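Local coordinates for succinoglycan biosynthesis protein (Bacillus cereus ATCC 14579, PDB 3B55), which binds calcium and belongs to the erythromycin esterase-like family, though its exact enzymatic role, if any, is not established, at residues A48-L53 with V378-F383; S342-Q347 with Q432-S437. The protein carries 1 engineered substitution. One frame throughout, in Å; residues are numbered along the deposited sequence.

Both contacts build the same flank of the central mixed sheet, where the strand order runs 51-53, 382-386, 429-433, 336-344. Contact 1 adds the edge strand 51-53 to 382-386; contact 2 pairs 429-433 with 336-344 and follows both chains round a corner. Their centres lie about 13 Å apart. Strands 382-386 and 429-433 are neighbours, Phe383 O probably accepting a hydrogen bond from Gln432 N at 2.8 Å; beyond the strands, Gln434 NE2 probably donates to Val378 O at 3.0 Å. The calcium ion, held by His85 and Glu113, lies nearer contact 2, whose Val343 side chain is about 11 Å from that of His85; contact 1 is away from the site.

Contact 1 of 2, residues A48-L53 with V378-F383; sequences AHAKPL and VKKDQF
Ala50 CB presses on the Phe383 ring, reaching CD2 at 3.2 Å on an oblique approach. Next to it, Pro52 stands opposite Phe383 in an antiparallel non-hydrogen-bonded pair, and Pro52 CB touches Lys380 CD at 4.1 Å, where the lysine chain runs extended before bending at its last torsion. Leu53 N then donates to Gln382 O at 2.9 Å; the bond is fairly straight at the hydrogen (162°), but the donor stands above the carbonyl plane. Leu53 CB packs at 3.5 Å from Gln382 CB, and its CD2 lies against the Phe383 backbone. A water accepts from Gln382 N in a long bond (3.3 Å) and donates to Leu53 O at 2.7 Å, bridging the two chains. In this way the short strand 51-53, which follows helix 39-49, forms an outer edge of the central mixed sheet. The Phe383 side chain leaves on the same face of the sheet as Pro52, and its first torsion (64°) places CG between backbone N and carbonyl carbon. Val378 CG1 lies over one face of that ring, offset toward the rim. Farther out, Lys380 NZ is hydrogen-bonded to Glu47 O in helix 39-49, while Val378 itself packs on Leu46 and Glu47.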
loop_
_atom_site.group_PDB
_atom_site.type_symbol
_atom_site.label_atom_id
_atom_site.label_comp_id
_atom_site.label_asym_id
_atom_site.label_seq_id
_atom_site.Cartn_x
_atom_site.Cartn_y
_atom_site.Cartn_z
ATOM N N ALA A 48 11.530 -5.952 27.357
ATOM C CA ALA A 48 12.700 -6.816 27.362
ATOM C C ALA A 48 12.987 -7.439 25.999
ATOM O O ALA A 48 14.116 -7.840 25.727
ATOM C CB ALA A 48 12.527 -7.913 28.408
ATOM N N HIS A 49 11.976 -7.524 25.140
ATOM C CA HIS A 49 12.168 -8.119 23.818
ATOM C C HIS A 49 12.125 -7.115 22.673
ATOM O O HIS A 49 12.299 -7.475 21.509
ATOM C CB HIS A 49 11.123 -9.209 23.574
ATOM C CG HIS A 49 11.356 -10.451 24.374
ATOM N ND1 HIS A 49 11.245 -10.482 25.747
ATOM C CD2 HIS A 49 11.736 -11.696 24.000
ATOM C CE1 HIS A 49 11.550 -11.690 26.186
ATOM N NE2 HIS A 49 11.852 -12.445 25.146
ATOM N N ALA A 50 11.891 -5.853 23.005
ATOM C CA ALA A 50 11.827 -4.820 21.988
ATOM C C ALA A 50 13.214 -4.470 21.477
ATOM O O ALA A 50 14.169 -4.396 22.256
ATOM C CB ALA A 50 11.142 -3.573 22.549
ATOM N N LYS A 51 13.315 -4.272 20.162
ATOM C CA LYS A 51 14.570 -3.892 19.521
ATOM C C LYS A 51 14.474 -2.373 19.411
ATOM O O LYS A 51 13.646 -1.851 18.664
ATOM C CB LYS A 51 14.676 -4.516 18.126
ATOM C CG LYS A 51 14.638 -6.050 18.122
ATOM C CD LYS A 51 15.835 -6.646 18.849
ATOM C CE LYS A 51 15.816 -8.174 18.818
ATOM N NZ LYS A 51 14.638 -8.766 19.521
ATOM N N PRO A 52 15.318 -1.640 20.157
ATOM C CA PRO A 52 15.293 -0.174 20.125
ATOM C C PRO A 52 15.663 0.492 18.810
ATOM O O PRO A 52 16.623 0.108 18.147
ATOM C CB PRO A 52 16.255 0.208 21.242
ATOM C CG PRO A 52 17.271 -0.868 21.172
ATOM C CD PRO A 52 16.408 -2.115 21.030
ATOM N N LEU A 53 14.875 1.498 18.452
ATOM C CA LEU A 53 15.090 2.284 17.248
ATOM C C LEU A 53 15.640 3.607 17.754
ATOM O O LEU A 53 15.000 4.301 18.545
ATOM C CB LEU A 53 13.771 2.498 16.506
ATOM C CG LEU A 53 13.516 1.719 15.214
ATOM C CD1 LEU A 53 14.501 0.576 15.059
ATOM C CD2 LEU A 53 12.079 1.224 15.222
ATOM N N VAL A 378 5.981 1.021 27.022
ATOM C CA VAL A 378 7.370 0.607 26.850
ATOM C C VAL A 378 8.216 1.878 26.905
ATOM O O VAL A 378 7.916 2.844 26.208
ATOM C CB VAL A 378 7.577 -0.101 25.497
ATOM C CG1 VAL A 378 9.063 -0.307 25.232
ATOM C CG2 VAL A 378 6.849 -1.442 25.506
ATOM N N LYS A 379 9.264 1.885 27.726
ATOM C CA LYS A 379 10.102 3.069 27.869
ATOM C C LYS A 379 11.142 3.296 26.780
ATOM O O LYS A 379 12.340 3.387 27.048
ATOM C CB LYS A 379 10.781 3.066 29.237
ATOM C CG LYS A 379 10.677 4.398 29.960
ATOM C CD LYS A 379 11.318 4.318 31.337
ATOM C CE LYS A 379 10.719 5.320 32.317
ATOM N NZ LYS A 379 10.872 6.732 31.929
ATOM N N LYS A 380 10.663 3.416 25.550
ATOM C CA LYS A 380 11.529 3.657 24.413
ATOM C C LYS A 380 10.766 4.515 23.411
ATOM O O LYS A 380 9.592 4.268 23.150
ATOM C CB LYS A 380 11.947 2.331 23.775
ATOM C CG LYS A 380 12.762 1.415 24.680
ATOM C CD LYS A 380 13.127 0.122 23.950
ATOM C CE LYS A 380 14.084 -0.752 24.759
ATOM N NZ LYS A 380 13.468 -1.291 26.001
ATOM N N ASP A 381 11.435 5.532 22.875
ATOM C CA ASP A 381 10.827 6.435 21.907
ATOM C C ASP A 381 10.287 5.679 20.697
ATOM O O ASP A 381 9.165 5.926 20.265
ATOM C CB ASP A 381 11.849 7.482 21.461
ATOM C CG ASP A 381 12.214 8.448 22.573
ATOM O OD1 ASP A 381 13.389 8.870 22.640
ATOM O OD2 ASP A 381 11.320 8.797 23.378
ATOM N N GLN A 382 11.098 4.773 20.153
ATOM C CA GLN A 382 10.726 3.954 18.997
ATOM C C GLN A 382 11.385 2.584 19.146
ATOM O O GLN A 382 12.492 2.469 19.678
ATOM C CB GLN A 382 11.228 4.561 17.678
ATOM C CG GLN A 382 10.919 6.025 17.443
ATOM C CD GLN A 382 11.883 6.932 18.156
ATOM O OE1 GLN A 382 13.051 6.580 18.365
ATOM N NE2 GLN A 382 11.414 8.114 18.521
ATOM N N PHE A 383 10.707 1.550 18.660
ATOM C CA PHE A 383 11.241 0.197 18.728
ATOM C C PHE A 383 10.394 -0.746 17.897
ATOM O O PHE A 383 9.269 -0.416 17.526
ATOM C CB PHE A 383 11.259 -0.307 20.177
ATOM C CG PHE A 383 9.888 -0.449 20.787
ATOM C CD1 PHE A 383 9.251 0.642 21.372
ATOM C CD2 PHE A 383 9.228 -1.674 20.768
ATOM C CE1 PHE A 383 7.979 0.514 21.933
ATOM C CE2 PHE A 383 7.959 -1.814 21.325
ATOM C CZ PHE A 383 7.331 -0.719 21.910
HETATM O O HOH W 1 14.191 4.452 21.147
#

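Contact 2 of 2, residues S342-Q347 with Q432-S437; sequences SVYEGQ and QIQKVS
Val343 and Val436 both set CG1 anti to their carbonyl carbons (chi1 -65° and -56°), and these methyls meet at 3.7 Å, the side chains crossing at about a right angle. Tyr344 holds CG anti to its backbone N, leading the ring outward while CB stays 3.6 Å from Gln434 OE1; the edge of the ring lies near Gln434 O, and Glu345 CG rests over one face, offset toward the rim. The backbones run parallel and in register from Ser342 beside Gln432 to Gln347 beside Ser437. Ile433 N gives a bond to Ser342 O at 2.9 Å, nearly along the C=O axis. Both chains then turn a corner, at Glu345 and Gln434, and 346-347 with 435-436 carry the parallel pair of the central mixed sheet past it, where strand 346-351 leaves to pair antiparallel with 357-362. Glu345 N donates to Gln434 O at 3.0 Å, Val436 N to Glu345 O at 3.1 Å in the carbonyl plane, and Gln347 N to Val436 O from above that carbonyl's plane. A water accepts from Tyr344 N and donates to Glu345 O and Ile433 O, bridging the two chains. Gly346, at positive phi (128°), brings its CA-H to Val436 O, CA to O 3.3 Å. Gln434 NE2 is also hydrogen-bonded to Phe375 O of helix 371-376. Ile433 and Val436 pack on helix 88-104, Val343 and Ser342 touch Asn372 of helix 371-376, and strand 382-386 flanks Gln432 through Phe383.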
loop_
_atom_site.group_PDB
_atom_site.type_symbol
_atom_site.label_atom_id
_atom_site.label_comp_id
_atom_site.label_asym_id
_atom_site.label_seq_id
_atom_site.Cartn_x
_atom_site.Cartn_y
_atom_site.Cartn_z
ATOM N N SER A 342 2.556 1.220 14.853
ATOM C CA SER A 342 1.566 1.550 15.861
ATOM C C SER A 342 1.972 2.819 16.598
ATOM O O SER A 342 3.156 3.139 16.716
ATOM C CB SER A 342 1.399 0.383 16.833
ATOM O OG SER A 342 0.203 0.519 17.583
ATOM N N VAL A 343 0.981 3.536 17.103
ATOM C CA VAL A 343 1.242 4.788 17.782
ATOM C C VAL A 343 0.733 4.803 19.214
ATOM O O VAL A 343 0.194 3.811 19.703
ATOM C CB VAL A 343 0.591 5.936 17.001
ATOM C CG1 VAL A 343 1.255 6.073 15.634
ATOM C CG2 VAL A 343 -0.898 5.662 16.833
ATOM N N TYR A 344 0.903 5.946 19.872
ATOM C CA TYR A 344 0.468 6.120 21.250
ATOM C C TYR A 344 -0.025 7.546 21.520
ATOM O O TYR A 344 -1.215 7.767 21.733
ATOM C CB TYR A 344 1.613 5.759 22.199
ATOM C CG TYR A 344 1.266 5.905 23.661
ATOM C CD1 TYR A 344 0.097 5.348 24.179
ATOM C CD2 TYR A 344 2.101 6.611 24.528
ATOM C CE1 TYR A 344 -0.236 5.492 25.521
ATOM C CE2 TYR A 344 1.780 6.760 25.876
ATOM C CZ TYR A 344 0.611 6.197 26.366
ATOM O OH TYR A 344 0.291 6.343 27.696
ATOM N N GLU A 345 0.884 8.514 21.502
ATOM C CA GLU A 345 0.497 9.898 21.747
ATOM C C GLU A 345 0.933 10.802 20.600
ATOM O O GLU A 345 1.828 10.452 19.822
ATOM C CB GLU A 345 1.109 10.411 23.056
ATOM C CG GLU A 345 0.690 9.642 24.305
ATOM C CD GLU A 345 1.329 10.190 25.579
ATOM O OE1 GLU A 345 2.551 10.451 25.567
ATOM O OE2 GLU A 345 0.610 10.345 26.592
ATOM N N GLY A 346 0.288 11.962 20.490
ATOM C CA GLY A 346 0.643 12.893 19.434
ATOM C C GLY A 346 -0.512 13.377 18.579
ATOM O O GLY A 346 -1.678 13.119 18.879
ATOM N N GLN A 347 -0.172 14.083 17.504
ATOM C CA GLN A 347 -1.159 14.616 16.579
ATOM C C GLN A 347 -0.854 14.170 15.158
ATOM O O GLN A 347 0.293 13.873 14.821
ATOM C CB GLN A 347 -1.184 16.141 16.657
ATOM C CG GLN A 347 -1.413 16.657 18.067
ATOM C CD GLN A 347 -1.483 18.163 18.134
ATOM O OE1 GLN A 347 -2.498 18.768 17.780
ATOM N NE2 GLN A 347 -0.394 18.784 18.578
ATOM N N GLN A 432 6.647 0.253 16.962
ATOM C CA GLN A 432 5.938 1.232 17.785
ATOM C C GLN A 432 6.668 2.573 17.818
ATOM O O GLN A 432 7.880 2.626 18.003
ATOM C CB GLN A 432 5.792 0.701 19.222
ATOM C CG GLN A 432 5.086 1.650 20.189
ATOM C CD GLN A 432 3.567 1.663 20.019
ATOM O OE1 GLN A 432 2.875 2.514 20.581
ATOM N NE2 GLN A 432 3.045 0.706 19.259
ATOM N N ILE A 433 5.915 3.648 17.623
ATOM C CA ILE A 433 6.450 5.007 17.651
ATOM C C ILE A 433 5.590 5.718 18.699
ATOM O O ILE A 433 4.411 6.003 18.469
ATOM C CB ILE A 433 6.317 5.673 16.263
ATOM C CG1 ILE A 433 6.985 4.787 15.220
ATOM C CG2 ILE A 433 6.989 7.050 16.261
ATOM C CD1 ILE A 433 6.842 5.299 13.808
ATOM N N GLN A 434 6.186 5.983 19.856
ATOM C CA GLN A 434 5.467 6.585 20.971
ATOM C C GLN A 434 4.930 7.999 20.769
ATOM O O GLN A 434 3.903 8.350 21.349
ATOM C CB GLN A 434 6.331 6.502 22.232
ATOM C CG GLN A 434 6.893 5.096 22.481
ATOM C CD GLN A 434 5.824 4.070 22.862
ATOM O OE1 GLN A 434 4.735 4.049 22.293
ATOM N NE2 GLN A 434 6.146 3.204 23.821
ATOM N N LYS A 435 5.599 8.822 19.968
ATOM C CA LYS A 435 5.065 10.162 19.731
ATOM C C LYS A 435 5.171 10.593 18.275
ATOM O O LYS A 435 6.252 10.624 17.691
ATOM C CB LYS A 435 5.734 11.223 20.617
ATOM C CG LYS A 435 4.993 12.564 20.524
ATOM C CD LYS A 435 5.696 13.738 21.188
ATOM C CE LYS A 435 5.312 13.883 22.652
ATOM N NZ LYS A 435 3.848 13.716 22.845
ATOM N N VAL A 436 4.032 10.925 17.685
ATOM C CA VAL A 436 4.013 11.367 16.302
ATOM C C VAL A 436 3.537 12.809 16.193
ATOM O O VAL A 436 2.937 13.350 17.126
ATOM C CB VAL A 436 3.083 10.487 15.438
ATOM C CG1 VAL A 436 3.507 9.026 15.538
ATOM C CG2 VAL A 436 1.629 10.672 15.878
ATOM N N SER A 437 3.824 13.414 15.046
ATOM C CA SER A 437 3.420 14.775 14.736
ATOM C C SER A 437 2.874 14.723 13.299
ATOM O O SER A 437 3.107 13.755 12.572
ATOM C CB SER A 437 4.613 15.726 14.835
ATOM O OG SER A 437 5.614 15.402 13.883
HETATM O O HOH W 2 2.520 7.966 18.648
HETATM O O HOH W 3 4.869 9.363 23.763
#